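Local coordinates for protein protease LasA (Pseudomonas aeruginosa, PDB 3IT5) that cleaves the pentaglycine cross-links of staphylococcal peptidoglycan and degrades elastin as a secreted zinc metalloendopeptidase of the M23 family, at residues L9-G14 / S33-S38; W17-A22 / R173-P178; Y39-W44 / G118-F123; V51-A56 / T97-Y102. All coordinates share one frame; numbering follows the deposited sequence.

Overall arrangement
From the N terminus, the loop 9-14 meets strand 34-38 in contact 1, closing the first short loop of the chain. Strand 16-19, which lies inside that loop, pairs with 175-176 close to the C terminus in contact 2, so contacts 1 and 2 cross. The long loop closed by contact 2 encloses contact 3, in which 39-44 packs on 118-123, and contact 3 in turn encloses contact 4, the pairing of 51-56 with 97-102. Contacts 1 and 3 share the zinc ion and one water, and strands 34-38 and 121-127 are neighbours in the sheet. All four reach the same large antiparallel sheet, with contacts 1 and 2 about 7 Å apart between centres.

Contact 1. Residues L9-G14 / S33-S38; sequences LPWRQG and SSFDAS. With ZN (zinc ion), chain E.
Trp11 meets the metal-bearing strand with the outer end of its six-membered ring: CZ3 comes within 3.4 Å of Ala37 CB, approaching it obliquely. The next position reached is Phe35, where Trp11 CZ3 lies 4.5 Å from Phe35 CE1, the two rings meeting edge to edge. Leu9 and Pro10 complete the apolar group at the far end of the phenyl ring, Leu9 CD2 standing 4.2 Å from Phe35 CZ and Pro10 CD slightly farther off. Within its own segment, Leu9 CB lies over one face of the indole, toward its rim. The indole owes its position to a chi1 of 54°, with CG between the backbone N and the carbonyl carbon, and Trp17 stacks on it. This apolar packing backs strand 34-38 of the M23 peptidase core, on which Phe35 and Ala37 flank the zinc ligand Asp36. Asp36 OD1 binds the zinc ion at 2.0 Å, and water 1 is bound to the same metal at 2.1 Å; His23 and His122 supply the remaining protein ligands. Farther out, the backbone N of Asp36 is held by Asn20 OD1. A classic bulge sets two residues, Ser33 and Ser34, against His23, and their hydroxyls are hydrogen-bonded to each other.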
loop_
_atom_site.group_PDB
_atom_site.type_symbol
_atom_site.label_atom_id
_atom_site.label_comp_id
_atom_site.label_asym_id
_atom_site.label_seq_id
_atom_site.Cartn_x
_atom_site.Cartn_y
_atom_site.Cartn_z
ATOM N N LEU A 9 -1.149 7.790 0.262
ATOM C CA LEU A 9 -0.766 6.600 -0.504
ATOM C C LEU A 9 0.722 6.271 -0.296
ATOM O O LEU A 9 1.538 7.186 -0.130
ATOM C CB LEU A 9 -1.076 6.805 -1.993
ATOM C CG LEU A 9 -2.546 7.046 -2.356
ATOM C CD1 LEU A 9 -2.672 7.762 -3.710
ATOM C CD2 LEU A 9 -3.353 5.740 -2.339
ATOM N N PRO A 10 1.081 4.966 -0.307
ATOM C CA PRO A 10 2.445 4.524 0.030
ATOM C C PRO A 10 3.498 4.696 -1.078
ATOM O O PRO A 10 4.332 3.806 -1.291
ATOM C CB PRO A 10 2.248 3.044 0.386
ATOM C CG PRO A 10 1.100 2.620 -0.454
ATOM C CD PRO A 10 0.184 3.818 -0.552
ATOM N N TRP A 11 3.442 5.823 -1.786
ATOM C CA TRP A 11 4.538 6.249 -2.656
ATOM C C TRP A 11 4.763 7.752 -2.530
ATOM O O TRP A 11 3.950 8.452 -1.926
ATOM C CB TRP A 11 4.319 5.836 -4.114
ATOM C CG TRP A 11 3.012 6.252 -4.730
ATOM C CD1 TRP A 11 2.736 7.436 -5.357
ATOM C CD2 TRP A 11 1.816 5.465 -4.816
ATOM N NE1 TRP A 11 1.437 7.438 -5.818
ATOM C CE2 TRP A 11 0.851 6.240 -5.498
ATOM C CE3 TRP A 11 1.465 4.179 -4.378
ATOM C CZ2 TRP A 11 -0.440 5.772 -5.757
ATOM C CZ3 TRP A 11 0.174 3.716 -4.630
ATOM C CH2 TRP A 11 -0.760 4.512 -5.315
ATOM N N ARG A 12 5.874 8.233 -3.082
ATOM C CA ARG A 12 6.258 9.637 -2.961
ATOM C C ARG A 12 5.155 10.601 -3.387
ATOM O O ARG A 12 4.494 10.403 -4.406
ATOM C CB ARG A 12 7.510 9.928 -3.780
ATOM C CG ARG A 12 8.808 9.391 -3.203
ATOM C CD ARG A 12 9.864 9.390 -4.293
ATOM N NE ARG A 12 11.223 9.351 -3.759
ATOM C CZ ARG A 12 12.323 9.518 -4.490
ATOM N NH1 ARG A 12 12.234 9.746 -5.797
ATOM N NH2 ARG A 12 13.516 9.466 -3.908
ATOM N N GLN A 13 4.974 11.648 -2.589
ATOM C CA GLN A 13 4.052 12.728 -2.909
ATOM C C GLN A 13 4.434 13.366 -4.248
ATOM O O GLN A 13 5.619 13.567 -4.531
ATOM C CB GLN A 13 4.098 13.768 -1.797
ATOM C CG GLN A 13 2.806 14.514 -1.597
ATOM C CD GLN A 13 2.924 15.587 -0.543
ATOM O OE1 GLN A 13 2.703 15.335 0.643
ATOM N NE2 GLN A 13 3.297 16.791 -0.963
ATOM N N GLY A 14 3.434 13.672 -5.071
ATOM C CA GLY A 14 3.668 14.299 -6.376
ATOM C C GLY A 14 3.823 13.308 -7.519
ATOM O O GLY A 14 3.958 13.703 -8.685
ATOM N N SER A 33 -7.863 -6.544 3.035
ATOM C CA SER A 33 -6.978 -5.642 3.767
ATOM C C SER A 33 -5.918 -4.961 2.915
ATOM O O SER A 33 -5.300 -3.997 3.363
ATOM C CB SER A 33 -6.251 -6.426 4.859
ATOM O OG SER A 33 -5.355 -7.350 4.272
ATOM N N SER A 34 -5.694 -5.474 1.707
ATOM C CA SER A 34 -4.524 -5.085 0.921
ATOM C C SER A 34 -4.858 -4.645 -0.502
ATOM O O SER A 34 -5.873 -5.052 -1.073
ATOM C CB SER A 34 -3.519 -6.247 0.859
ATOM O OG SER A 34 -3.308 -6.844 2.133
ATOM N N PHE A 35 -3.993 -3.806 -1.059
ATOM C CA PHE A 35 -3.972 -3.560 -2.495
ATOM C C PHE A 35 -2.536 -3.414 -2.977
ATOM O O PHE A 35 -1.653 -2.993 -2.221
ATOM C CB PHE A 35 -4.857 -2.369 -2.904
ATOM C CG PHE A 35 -4.295 -1.016 -2.552
ATOM C CD1 PHE A 35 -3.458 -0.339 -3.442
ATOM C CD2 PHE A 35 -4.640 -0.396 -1.356
ATOM C CE1 PHE A 35 -2.952 0.924 -3.130
ATOM C CE2 PHE A 35 -4.148 0.867 -1.037
ATOM C CZ PHE A 35 -3.300 1.532 -1.923
ATOM N N ASP A 36 -2.304 -3.795 -4.226
ATOM C CA ASP A 36 -0.979 -3.699 -4.813
ATOM C C ASP A 36 -0.874 -2.428 -5.635
ATOM O O ASP A 36 -1.885 -1.878 -6.065
ATOM C CB ASP A 36 -0.670 -4.923 -5.677
ATOM C CG ASP A 36 -0.835 -6.228 -4.925
ATOM O OD1 ASP A 36 -0.503 -6.283 -3.720
ATOM O OD2 ASP A 36 -1.295 -7.211 -5.541
ATOM N N ALA A 37 0.355 -1.963 -5.831
ATOM C CA ALA A 37 0.616 -0.777 -6.626
ATOM C C ALA A 37 2.006 -0.849 -7.231
ATOM O O ALA A 37 2.961 -1.288 -6.588
ATOM C CB ALA A 37 0.456 0.488 -5.790
ATOM N N SER A 38 2.099 -0.429 -8.487
ATOM C CA SER A 38 3.362 -0.376 -9.195
ATOM C C SER A 38 3.281 0.769 -10.189
ATOM O O SER A 38 2.222 1.002 -10.788
ATOM C CB SER A 38 3.612 -1.694 -9.927
ATOM O OG SER A 38 4.866 -1.691 -10.580
HETATM ZN ZN ZN E . -0.928 -8.128 -2.925
HETATM O O HOH W 1 0.681 -9.170 -3.775
#

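Contact 2. Residues W17-A22 / R173-P178; sequences WQPNGA and RPLYNP
Arg173 and Pro174 lead into a short antiparallel pairing in which Leu175 and Trp17 form a hydrogen-bonded pair, joining strand 175-176 to strand 16-19 of the large sheet. Arg173 touches the opposite segment through its main chain: its carbonyl O lies 3.5 Å from Pro19 CD and 3.7 Å from Gln18 CA. Pro174 follows, its backbone N 4.1 Å from CG of Gln18, whose chain runs extended beyond that carbon at the more open margin of the contact. At Leu175 the backbone N donates to Trp17 O at 2.8 Å, the N-H...O angle being 151° and the donor standing above the carbonyl plane. Leu175 and Trp17 project to the same face of the sheet, where Trp17 meets Tyr102 edge to face. A chi1 of -169° carries Leu175 CG away from the backbone N, and chi2 of 61° sets the branch whose CD2 lies 3.9 Å from Pro19 CG. These two side chains cross at about a right angle, and Phe160 of strand 159-162 packs against both. Next, Tyr176 O accepts a hydrogen bond from Tyr142 OH. Asn177 returns to the N-terminal loop, its amide nitrogen ND2 bonded to Gln8 OE1 and, weakly, to Trp11 O.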
loop_
_atom_site.group_PDB
_atom_site.type_symbol
_atom_site.label_atom_id
_atom_site.label_comp_id
_atom_site.label_asym_id
_atom_site.label_seq_id
_atom_site.Cartn_x
_atom_site.Cartn_y
_atom_site.Cartn_z
ATOM N N TRP A 17 1.238 6.033 -9.103
ATOM C CA TRP A 17 1.379 4.601 -9.371
ATOM C C TRP A 17 0.028 4.001 -9.726
ATOM O O TRP A 17 -1.016 4.613 -9.471
ATOM C CB TRP A 17 1.938 3.876 -8.142
ATOM C CG TRP A 17 3.393 4.102 -7.863
ATOM C CD1 TRP A 17 4.221 5.021 -8.445
ATOM C CD2 TRP A 17 4.181 3.417 -6.886
ATOM N NE1 TRP A 17 5.479 4.936 -7.903
ATOM C CE2 TRP A 17 5.483 3.962 -6.941
ATOM C CE3 TRP A 17 3.916 2.387 -5.975
ATOM C CZ2 TRP A 17 6.518 3.510 -6.122
ATOM C CZ3 TRP A 17 4.942 1.949 -5.148
ATOM C CH2 TRP A 17 6.228 2.509 -5.230
ATOM N N GLN A 18 0.058 2.795 -10.294
ATOM C CA GLN A 18 -1.159 2.061 -10.648
ATOM C C GLN A 18 -1.512 1.008 -9.596
ATOM O O GLN A 18 -0.768 0.035 -9.422
ATOM C CB GLN A 18 -0.989 1.347 -11.988
ATOM C CG GLN A 18 -0.743 2.234 -13.191
ATOM C CD GLN A 18 -0.496 1.409 -14.436
ATOM O OE1 GLN A 18 -1.031 0.306 -14.579
ATOM N NE2 GLN A 18 0.324 1.931 -15.340
ATOM N N PRO A 19 -2.658 1.176 -8.910
ATOM C CA PRO A 19 -3.085 0.150 -7.955
ATOM C C PRO A 19 -3.901 -0.960 -8.616
ATOM O O PRO A 19 -4.457 -0.760 -9.697
ATOM C CB PRO A 19 -3.961 0.934 -6.975
ATOM C CG PRO A 19 -4.560 2.043 -7.824
ATOM C CD PRO A 19 -3.603 2.312 -8.967
ATOM N N ASN A 20 -3.959 -2.124 -7.971
ATOM C CA ASN A 20 -4.848 -3.201 -8.403
ATOM C C ASN A 20 -5.963 -3.405 -7.375
ATOM O O ASN A 20 -6.025 -2.681 -6.382
ATOM C CB ASN A 20 -4.062 -4.496 -8.681
ATOM C CG ASN A 20 -3.743 -5.293 -7.414
ATOM O OD1 ASN A 20 -3.849 -4.788 -6.291
ATOM N ND2 ASN A 20 -3.346 -6.551 -7.598
ATOM N N GLY A 21 -6.831 -4.386 -7.610
ATOM C CA GLY A 21 -7.978 -4.635 -6.741
ATOM C C GLY A 21 -7.633 -5.086 -5.333
ATOM O O GLY A 21 -6.605 -5.740 -5.103
ATOM N N ALA A 22 -8.503 -4.732 -4.391
ATOM C CA ALA A 22 -8.339 -5.106 -2.996
ATOM C C ALA A 22 -8.382 -6.619 -2.815
ATOM O O ALA A 22 -9.112 -7.328 -3.516
ATOM C CB ALA A 22 -9.400 -4.434 -2.133
ATOM N N ARG A 173 -4.999 2.565 -13.514
ATOM C CA ARG A 173 -4.750 3.922 -14.005
ATOM C C ARG A 173 -3.823 4.648 -13.027
ATOM O O ARG A 173 -3.793 4.304 -11.843
ATOM C CB ARG A 173 -6.055 4.704 -14.199
ATOM C CG ARG A 173 -6.655 4.587 -15.604
ATOM C CD ARG A 173 -7.553 3.369 -15.725
ATOM N NE ARG A 173 -8.249 3.306 -17.010
ATOM C CZ ARG A 173 -9.330 2.563 -17.243
ATOM N NH1 ARG A 173 -9.856 1.821 -16.279
ATOM N NH2 ARG A 173 -9.892 2.564 -18.442
ATOM N N PRO A 174 -3.049 5.640 -13.520
ATOM C CA PRO A 174 -2.156 6.392 -12.633
ATOM C C PRO A 174 -2.933 7.107 -11.536
ATOM O O PRO A 174 -3.875 7.839 -11.825
ATOM C CB PRO A 174 -1.499 7.410 -13.572
ATOM C CG PRO A 174 -1.598 6.790 -14.931
ATOM C CD PRO A 174 -2.903 6.060 -14.927
ATOM N N LEU A 175 -2.543 6.877 -10.286
ATOM C CA LEU A 175 -3.219 7.481 -9.142
ATOM C C LEU A 175 -2.303 8.506 -8.479
ATOM O O LEU A 175 -1.366 8.140 -7.763
ATOM C CB LEU A 175 -3.642 6.398 -8.137
ATOM C CG LEU A 175 -4.588 6.770 -6.991
ATOM C CD1 LEU A 175 -5.922 7.267 -7.539
ATOM C CD2 LEU A 175 -4.800 5.572 -6.067
ATOM N N TYR A 176 -2.575 9.787 -8.727
ATOM C CA TYR A 176 -1.768 10.877 -8.167
ATOM C C TYR A 176 -1.862 10.935 -6.647
ATOM O O TYR A 176 -2.950 10.851 -6.083
ATOM C CB TYR A 176 -2.157 12.238 -8.770
ATOM C CG TYR A 176 -1.272 13.376 -8.290
ATOM C CD1 TYR A 176 -1.686 14.221 -7.255
ATOM C CD2 TYR A 176 -0.013 13.589 -8.850
ATOM C CE1 TYR A 176 -0.875 15.261 -6.799
ATOM C CE2 TYR A 176 0.806 14.626 -8.405
ATOM C CZ TYR A 176 0.367 15.457 -7.378
ATOM O OH TYR A 176 1.170 16.483 -6.932
ATOM N N ASN A 177 -0.706 11.081 -6.001
ATOM C CA ASN A 177 -0.622 11.195 -4.548
ATOM C C ASN A 177 -0.349 12.640 -4.122
ATOM O O ASN A 177 0.784 13.111 -4.223
ATOM C CB ASN A 177 0.466 10.260 -4.001
ATOM C CG ASN A 177 0.575 10.304 -2.481
ATOM O OD1 ASN A 177 -0.321 10.796 -1.791
ATOM N ND2 ASN A 177 1.671 9.778 -1.954
ATOM N N PRO A 178 -1.391 13.350 -3.644
ATOM C CA PRO A 178 -1.203 14.742 -3.230
ATOM C C PRO A 178 -0.639 14.890 -1.811
ATOM O O PRO A 178 -0.151 15.964 -1.452
ATOM C CB PRO A 178 -2.614 15.330 -3.335
ATOM C CG PRO A 178 -3.528 14.176 -3.139
ATOM C CD PRO A 178 -2.797 12.916 -3.520
#

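Contact 3. Residues Y39-W44 / G118-F123; sequences YDWPRW and GPHLHF. With ZN (zinc ion), chain E.
Two indoles bear on 118-120 with their faces. One face of Trp44 receives Gly118 CA and Pro119 CD, both offset toward the rim, in CH-pi contacts of 3.8 Å and 3.9 Å to the centroid of the six-membered ring. Over a face of Trp41 lies His120 CB, 3.9 Å from the centroid of that indole's six-membered ring and 27° off the normal. The imidazole is nearly parallel to this ring, with planes at 14°, but slid so far along that they barely overlap. At the imidazole edge, His120 ND1 donates to Gly118 O at 2.7 Å, a bond close to the ring plane that fixes the ring's rotation; a chi1 of 68° turns CG back over its own main chain, letting ND1 reach that oxygen. His120 NE2 is hydrogen-bonded at 2.8 Å to water 1, also in plane and bound to the zinc ion. His120 and His122 form the H-x-H motif of M23 peptidases: His120 is inferred to be a proton donor/acceptor, with His81 close by, while His122 ND1 ligates the metal at 2.2 Å. Pro119, lying over the Trp44 face, sets CG 3.5 Å from Arg43 O. Water 2 donates to both Pro42 O and Pro119 O.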
loop_
_atom_site.group_PDB
_atom_site.type_symbol
_atom_site.label_atom_id
_atom_site.label_comp_id
_atom_site.label_asym_id
_atom_site.label_seq_id
_atom_site.Cartn_x
_atom_site.Cartn_y
_atom_site.Cartn_z
ATOM N N TYR A 39 4.386 1.489 -10.359
ATOM C CA TYR A 39 4.431 2.572 -11.340
ATOM C C TYR A 39 3.959 2.091 -12.712
ATOM O O TYR A 39 3.044 2.680 -13.288
ATOM C CB TYR A 39 5.832 3.205 -11.440
ATOM C CG TYR A 39 6.029 4.001 -12.720
ATOM C CD1 TYR A 39 5.351 5.199 -12.926
ATOM C CD2 TYR A 39 6.873 3.541 -13.729
ATOM C CE1 TYR A 39 5.509 5.925 -14.106
ATOM C CE2 TYR A 39 7.041 4.258 -14.917
ATOM C CZ TYR A 39 6.358 5.452 -15.094
ATOM O OH TYR A 39 6.514 6.172 -16.260
ATOM N N ASP A 40 4.570 1.014 -13.212
ATOM C CA ASP A 40 4.316 0.534 -14.578
ATOM C C ASP A 40 3.918 -0.944 -14.723
ATOM O O ASP A 40 3.590 -1.374 -15.827
ATOM C CB ASP A 40 5.516 0.847 -15.492
ATOM C CG ASP A 40 6.856 0.443 -14.880
ATOM O OD1 ASP A 40 6.874 -0.130 -13.767
ATOM O OD2 ASP A 40 7.901 0.716 -15.512
ATOM N N TRP A 41 3.938 -1.700 -13.620
ATOM C CA TRP A 41 3.657 -3.156 -13.611
ATOM C C TRP A 41 4.475 -3.960 -14.643
ATOM O O TRP A 41 3.907 -4.618 -15.524
ATOM C CB TRP A 41 2.150 -3.436 -13.759
ATOM C CG TRP A 41 1.361 -3.158 -12.508
ATOM C CD1 TRP A 41 0.748 -1.987 -12.169
ATOM C CD2 TRP A 41 1.102 -4.074 -11.432
ATOM N NE1 TRP A 41 0.128 -2.111 -10.948
ATOM C CE2 TRP A 41 0.327 -3.383 -10.475
ATOM C CE3 TRP A 41 1.446 -5.411 -11.187
ATOM C CZ2 TRP A 41 -0.107 -3.981 -9.288
ATOM C CZ3 TRP A 41 1.012 -6.008 -10.002
ATOM C CH2 TRP A 41 0.247 -5.290 -9.068
ATOM N N PRO A 42 5.817 -3.932 -14.519
ATOM C CA PRO A 42 6.676 -4.443 -15.577
ATOM C C PRO A 42 7.104 -5.898 -15.353
ATOM O O PRO A 42 6.584 -6.570 -14.456
ATOM C CB PRO A 42 7.890 -3.529 -15.465
ATOM C CG PRO A 42 8.004 -3.277 -13.972
ATOM C CD PRO A 42 6.619 -3.455 -13.375
ATOM N N ARG A 43 8.045 -6.365 -16.170
ATOM C CA ARG A 43 8.661 -7.676 -15.990
ATOM C C ARG A 43 9.714 -7.601 -14.886
ATOM O O ARG A 43 10.157 -6.508 -14.522
ATOM C CB ARG A 43 9.322 -8.131 -17.295
ATOM C CG ARG A 43 9.234 -9.617 -17.535
ATOM C CD ARG A 43 10.519 -10.195 -18.097
ATOM N NE ARG A 43 10.681 -11.590 -17.687
ATOM C CZ ARG A 43 10.776 -12.632 -18.513
ATOM N NH1 ARG A 43 10.747 -12.471 -19.833
ATOM N NH2 ARG A 43 10.914 -13.848 -18.007
ATOM N N TRP A 44 10.120 -8.755 -14.357
ATOM C CA TRP A 44 11.257 -8.814 -13.435
ATOM C C TRP A 44 12.516 -8.275 -14.117
ATOM O O TRP A 44 12.619 -8.283 -15.349
ATOM C CB TRP A 44 11.499 -10.248 -12.938
ATOM C CG TRP A 44 10.369 -10.822 -12.117
ATOM C CD1 TRP A 44 9.545 -11.857 -12.469
ATOM C CD2 TRP A 44 9.944 -10.397 -10.813
ATOM N NE1 TRP A 44 8.635 -12.103 -11.465
ATOM C CE2 TRP A 44 8.859 -11.223 -10.437
ATOM C CE3 TRP A 44 10.379 -9.403 -9.923
ATOM C CZ2 TRP A 44 8.194 -11.079 -9.211
ATOM C CZ3 TRP A 44 9.713 -9.256 -8.706
ATOM C CH2 TRP A 44 8.634 -10.094 -8.362
ATOM N N GLY A 118 4.965 -10.165 -10.865
ATOM C CA GLY A 118 6.034 -9.250 -11.282
ATOM C C GLY A 118 6.229 -8.189 -10.212
ATOM O O GLY A 118 5.546 -8.227 -9.188
ATOM N N PRO A 119 7.155 -7.237 -10.435
ATOM C CA PRO A 119 7.431 -6.185 -9.443
ATOM C C PRO A 119 6.192 -5.363 -9.062
ATOM O O PRO A 119 5.502 -4.832 -9.939
ATOM C CB PRO A 119 8.457 -5.291 -10.150
ATOM C CG PRO A 119 9.118 -6.186 -11.145
ATOM C CD PRO A 119 8.048 -7.134 -11.607
ATOM N N HIS A 120 5.933 -5.278 -7.758
ATOM C CA HIS A 120 4.861 -4.457 -7.185
ATOM C C HIS A 120 5.007 -4.359 -5.661
ATOM O O HIS A 120 5.762 -5.119 -5.050
ATOM C CB HIS A 120 3.474 -5.020 -7.544
ATOM C CG HIS A 120 3.157 -6.333 -6.892
ATOM N ND1 HIS A 120 3.584 -7.542 -7.400
ATOM C CD2 HIS A 120 2.450 -6.627 -5.774
ATOM C CE1 HIS A 120 3.159 -8.522 -6.622
ATOM N NE2 HIS A 120 2.465 -7.994 -5.631
ATOM N N LEU A 121 4.293 -3.410 -5.063
ATOM C CA LEU A 121 4.161 -3.352 -3.610
ATOM C C LEU A 121 2.819 -3.944 -3.164
ATOM O O LEU A 121 1.764 -3.538 -3.653
ATOM C CB LEU A 121 4.293 -1.908 -3.108
ATOM C CG LEU A 121 3.820 -1.626 -1.673
ATOM C CD1 LEU A 121 4.801 -2.163 -0.631
ATOM C CD2 LEU A 121 3.567 -0.139 -1.464
ATOM N N HIS A 122 2.879 -4.904 -2.244
ATOM C CA HIS A 122 1.702 -5.417 -1.545
ATOM C C HIS A 122 1.578 -4.643 -0.227
ATOM O O HIS A 122 2.475 -4.684 0.612
ATOM C CB HIS A 122 1.845 -6.934 -1.331
ATOM C CG HIS A 122 0.853 -7.529 -0.379
ATOM N ND1 HIS A 122 -0.374 -8.009 -0.783
ATOM C CD2 HIS A 122 0.927 -7.763 0.953
ATOM C CE1 HIS A 122 -1.020 -8.496 0.261
ATOM N NE2 HIS A 122 -0.257 -8.349 1.330
ATOM N N PHE A 123 0.461 -3.937 -0.065
ATOM C CA PHE A 123 0.302 -2.930 0.991
ATOM C C PHE A 123 -0.977 -3.174 1.798
ATOM O O PHE A 123 -2.073 -3.151 1.244
ATOM C CB PHE A 123 0.321 -1.538 0.338
ATOM C CG PHE A 123 -0.175 -0.423 1.212
ATOM C CD1 PHE A 123 0.623 0.098 2.225
ATOM C CD2 PHE A 123 -1.427 0.147 0.987
ATOM C CE1 PHE A 123 0.173 1.150 3.019
ATOM C CE2 PHE A 123 -1.889 1.202 1.779
ATOM C CZ PHE A 123 -1.088 1.700 2.796
HETATM ZN ZN ZN E . -0.928 -8.128 -2.925
HETATM O O HOH W 2 4.719 -6.187 -12.263
HETATM O O HOH W 1 0.681 -9.170 -3.775
#

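Contact 4. Residues V51-A56 / T97-Y102; sequences VVAAHA and TKLGVY
Val51 engages strand 98-102 through both of its backbone polar atoms. Its carbonyl O accepts from Leu99 N at 2.8 Å, in the carbonyl plane and with an N-H...O angle of 160°, whereas its N donates to Gly100 O over a longer 3.2 Å, from well above that carbonyl's plane. A third bond runs from Ala53 N to Thr97 O at 3.0 Å. The same oxygen also takes a CA-H...O contact from Val52 CA, 3.3 Å away. The side-chain polar ends turn to other partners: Thr97 OG1 bonds Ser94 O, and Lys98 NZ, at the tip of an extended chain, bonds Ser50 OG. Leu99 CD2 packs on Ala53 CB at 4.1 Å, its CG close to Ala53 N. Val51 CG2, anti to the carbonyl carbon, reaches the edge of the Tyr102 ring. A classic bulge sets two residues, Leu99 and Gly100, against the single Val51 and shifts the register of antiparallel strands 50-52 and 98-102 in the M23 core sheet.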
loop_
_atom_site.group_PDB
_atom_site.type_symbol
_atom_site.label_atom_id
_atom_site.label_comp_id
_atom_site.label_asym_id
_atom_site.label_seq_id
_atom_site.Cartn_x
_atom_site.Cartn_y
_atom_site.Cartn_z
ATOM N N VAL A 51 8.960 3.194 -2.208
ATOM C CA VAL A 51 7.839 3.020 -1.286
ATOM C C VAL A 51 8.061 3.900 -0.043
ATOM O O VAL A 51 9.132 3.869 0.572
ATOM C CB VAL A 51 7.664 1.538 -0.855
ATOM C CG1 VAL A 51 6.510 1.393 0.142
ATOM C CG2 VAL A 51 7.439 0.627 -2.069
ATOM N N VAL A 52 7.051 4.688 0.313
ATOM C CA VAL A 52 7.131 5.557 1.488
ATOM C C VAL A 52 6.061 5.201 2.519
ATOM O O VAL A 52 5.033 4.589 2.186
ATOM C CB VAL A 52 7.031 7.070 1.127
ATOM C CG1 VAL A 52 8.039 7.456 0.036
ATOM C CG2 VAL A 52 5.614 7.439 0.708
ATOM N N ALA A 53 6.311 5.593 3.767
ATOM C CA ALA A 53 5.350 5.419 4.850
ATOM C C ALA A 53 4.042 6.134 4.536
ATOM O O ALA A 53 4.030 7.308 4.153
ATOM C CB ALA A 53 5.928 5.921 6.168
ATOM N N ALA A 54 2.941 5.410 4.694
ATOM C CA ALA A 54 1.616 5.961 4.461
ATOM C C ALA A 54 1.192 6.884 5.602
ATOM O O ALA A 54 0.273 7.688 5.447
ATOM C CB ALA A 54 0.616 4.846 4.274
ATOM N N HIS A 55 1.880 6.773 6.737
ATOM C CA HIS A 55 1.557 7.553 7.926
ATOM C C HIS A 55 2.722 7.628 8.909
ATOM O O HIS A 55 3.727 6.913 8.766
ATOM C CB HIS A 55 0.349 6.936 8.637
ATOM C CG HIS A 55 0.558 5.511 9.043
ATOM N ND1 HIS A 55 0.996 5.151 10.299
ATOM C CD2 HIS A 55 0.391 4.355 8.359
ATOM C CE1 HIS A 55 1.091 3.835 10.371
ATOM N NE2 HIS A 55 0.734 3.329 9.204
ATOM N N ALA A 56 2.559 8.497 9.907
ATOM C CA ALA A 56 3.454 8.586 11.054
ATOM C C ALA A 56 3.353 7.339 11.925
ATOM O O ALA A 56 2.274 6.761 12.073
ATOM C CB ALA A 56 3.125 9.828 11.885
ATOM N N THR A 97 8.072 9.213 4.331
ATOM C CA THR A 97 9.448 8.803 4.626
ATOM C C THR A 97 9.778 7.573 3.788
ATOM O O THR A 97 9.130 6.538 3.924
ATOM C CB THR A 97 9.673 8.487 6.129
ATOM O OG1 THR A 97 9.485 9.672 6.912
ATOM C CG2 THR A 97 11.094 7.962 6.359
ATOM N N LYS A 98 10.789 7.684 2.928
ATOM C CA LYS A 98 11.161 6.569 2.061
ATOM C C LYS A 98 11.616 5.357 2.872
ATOM O O LYS A 98 12.573 5.436 3.639
ATOM C CB LYS A 98 12.231 6.987 1.045
ATOM C CG LYS A 98 12.719 5.854 0.148
ATOM C CD LYS A 98 13.546 6.389 -1.019
ATOM C CE LYS A 98 14.204 5.257 -1.811
ATOM N NZ LYS A 98 14.823 5.779 -3.070
ATOM N N LEU A 99 10.911 4.243 2.691
ATOM C CA LEU A 99 11.211 2.993 3.395
ATOM C C LEU A 99 12.175 2.117 2.604
ATOM O O LEU A 99 12.860 1.260 3.172
ATOM C CB LEU A 99 9.919 2.216 3.666
ATOM C CG LEU A 99 8.771 2.949 4.372
ATOM C CD1 LEU A 99 7.602 1.996 4.622
ATOM C CD2 LEU A 99 9.240 3.572 5.682
ATOM N N GLY A 100 12.202 2.327 1.287
ATOM C CA GLY A 100 13.052 1.565 0.384
ATOM C C GLY A 100 12.501 1.578 -1.031
ATOM O O GLY A 100 12.078 2.623 -1.543
ATOM N N VAL A 101 12.510 0.410 -1.664
ATOM C CA VAL A 101 11.929 0.237 -2.994
ATOM C C VAL A 101 11.129 -1.051 -3.003
ATOM O O VAL A 101 11.314 -1.895 -2.119
ATOM C CB VAL A 101 13.016 0.177 -4.106
ATOM C CG1 VAL A 101 13.650 1.551 -4.334
ATOM C CG2 VAL A 101 14.094 -0.860 -3.768
ATOM N N TYR A 102 10.229 -1.209 -3.973
ATOM C CA TYR A 102 9.669 -2.534 -4.206
ATOM C C TYR A 102 10.663 -3.354 -5.022
ATOM O O TYR A 102 11.464 -2.798 -5.775
ATOM C CB TYR A 102 8.251 -2.505 -4.802
ATOM C CG TYR A 102 8.063 -1.825 -6.144
ATOM C CD1 TYR A 102 8.328 -2.499 -7.336
ATOM C CD2 TYR A 102 7.560 -0.527 -6.220
ATOM C CE1 TYR A 102 8.133 -1.883 -8.571
ATOM C CE2 TYR A 102 7.356 0.098 -7.451
ATOM C CZ TYR A 102 7.645 -0.583 -8.619
ATOM O OH TYR A 102 7.448 0.030 -9.833
#